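Local coordinates for effector protein MavE (Legionella pneumophila subsp. pneumophila, PDB 6PIR) that acts as a virulence effector indispensable for endoplasmic reticulum-mediated remodelling of the Legionella-containing vacuole and for evasion of lysosomes, at residues S14-F17 and L18-L22. Residues are numbered along the deposited sequence; the frame is centred on the assembly and turned at random. Where two conformers were deposited one is given.
Sequences SLMF and LETIL
Met16 O takes two donors from Thr20, which reach it from opposite faces of the carbonyl plane: the backbone N at 3.0 Å, in the regular alpha-helical bond, and, added to it, the hydroxyl OG1 at 2.8 Å. The hydroxyl donates from 38° out of that plane, so it misses a lone pair; it gets there because OG1 stands beside its own backbone N (chi1 -61°), folded back over the preceding turn. Ser14 O, Leu15 O and Phe17 O make the same i to i+4 bond, to Leu18 N, Glu19 N and Ile21 N, all nearly straight, and Ser14 OG is bonded to Phe10 O. Glu19 also sends its carboxylate back along the turn, bringing OE2 to 3.3 Å from Leu15 O. These are two acceptors and do not bond; the carboxylate is satisfied by Arg127, in a salt bridge to OE1, and by the Ser123 hydroxyl at OE2. On the apolar side, Leu15 CD2 lies 4.2 Å from Leu18 CD2. In this all-helical portion of MavE, which lacks the C-terminal transmembrane helix, Leu15 and Leu18 meet helix 85-106, Leu15 and Glu19 face helix 115-134, Phe17 packs on helix 59-77, and Ile21 lies against helices 59-77 and 26-36.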
loop_
_atom_site.group_PDB
_atom_site.type_symbol
_atom_site.label_atom_id
_atom_site.label_comp_id
_atom_site.label_asym_id
_atom_site.label_seq_id
_atom_site.Cartn_x
_atom_site.Cartn_y
_atom_site.Cartn_z
ATOM N N SER A 14 -4.000 1.400 4.775
ATOM C CA SER A 14 -2.889 0.865 4.001
ATOM C C SER A 14 -1.885 1.958 3.653
ATOM O O SER A 14 -0.669 1.752 3.755
ATOM C CB SER A 14 -3.460 0.204 2.751
ATOM O OG SER A 14 -4.252 -0.902 3.129
ATOM N N LEU A 15 -2.385 3.125 3.236
ATOM C CA LEU A 15 -1.525 4.254 2.956
ATOM C C LEU A 15 -0.797 4.725 4.196
ATOM O O LEU A 15 0.387 5.057 4.117
ATOM C CB LEU A 15 -2.343 5.389 2.343
ATOM C CG LEU A 15 -2.919 5.020 0.996
ATOM C CD1 LEU A 15 -3.677 6.244 0.462
ATOM C CD2 LEU A 15 -1.868 4.528 0.037
ATOM N N MET A 16 -1.465 4.727 5.351
ATOM C CA MET A 16 -0.759 5.080 6.579
ATOM C C MET A 16 0.426 4.145 6.829
ATOM O O MET A 16 1.541 4.599 7.123
ATOM C CB MET A 16 -1.730 5.078 7.754
ATOM C CG MET A 16 -1.096 4.648 9.076
ATOM S SD MET A 16 -2.429 4.123 10.113
ATOM C CE MET A 16 -2.442 2.394 9.737
ATOM N N PHE A 17 0.212 2.825 6.710
ATOM C CA PHE A 17 1.329 1.909 6.920
ATOM C C PHE A 17 2.394 2.055 5.840
ATOM O O PHE A 17 3.585 1.947 6.135
ATOM C CB PHE A 17 0.870 0.471 6.968
ATOM C CG PHE A 17 0.298 0.062 8.283
ATOM C CD1 PHE A 17 1.053 0.178 9.454
ATOM C CD2 PHE A 17 -0.986 -0.411 8.359
ATOM C CE1 PHE A 17 0.521 -0.203 10.668
ATOM C CE2 PHE A 17 -1.505 -0.832 9.581
ATOM C CZ PHE A 17 -0.734 -0.710 10.736
ATOM N N LEU A 18 1.982 2.254 4.578
ATOM C CA LEU A 18 2.933 2.498 3.497
ATOM C C LEU A 18 3.833 3.679 3.825
ATOM O O LEU A 18 5.063 3.610 3.694
ATOM C CB LEU A 18 2.182 2.760 2.178
ATOM C CG LEU A 18 3.076 3.110 0.973
ATOM C CD1 LEU A 18 4.057 2.003 0.576
ATOM C CD2 LEU A 18 2.177 3.525 -0.258
ATOM N N GLU A 19 3.235 4.800 4.232
ATOM C CA GLU A 19 4.028 5.989 4.542
ATOM C C GLU A 19 4.945 5.739 5.733
ATOM O O GLU A 19 6.088 6.211 5.752
ATOM C CB GLU A 19 3.118 7.185 4.836
ATOM C CG GLU A 19 2.371 7.730 3.640
ATOM C CD GLU A 19 1.149 8.556 4.079
ATOM O OE1 GLU A 19 1.319 9.361 5.014
ATOM O OE2 GLU A 19 0.023 8.318 3.560
ATOM N N THR A 20 4.438 5.039 6.753
ATOM C CA THR A 20 5.236 4.719 7.935
ATOM C C THR A 20 6.462 3.876 7.558
ATOM O O THR A 20 7.603 4.199 7.925
ATOM C CB THR A 20 4.333 4.006 8.954
ATOM O OG1 THR A 20 3.248 4.869 9.358
ATOM C CG2 THR A 20 5.095 3.571 10.216
ATOM N N ILE A 21 6.247 2.823 6.766
ATOM C CA ILE A 21 7.337 1.947 6.352
ATOM C C ILE A 21 8.343 2.740 5.526
ATOM O O ILE A 21 9.558 2.638 5.731
ATOM C CB ILE A 21 6.776 0.736 5.585
ATOM C CG1 ILE A 21 5.904 -0.105 6.523
ATOM C CG2 ILE A 21 7.923 -0.147 5.014
ATOM C CD1 ILE A 21 5.056 -1.156 5.788
ATOM N N LEU A 22 7.854 3.609 4.643
ATOM C CA LEU A 22 8.765 4.422 3.845
ATOM C C LEU A 22 9.394 5.569 4.638
ATOM O O LEU A 22 10.226 6.298 4.099
ATOM C CB LEU A 22 8.021 4.968 2.619
ATOM C CG LEU A 22 7.550 3.832 1.702
ATOM C CD1 LEU A 22 6.755 4.358 0.505
ATOM C CD2 LEU A 22 8.748 2.943 1.274
#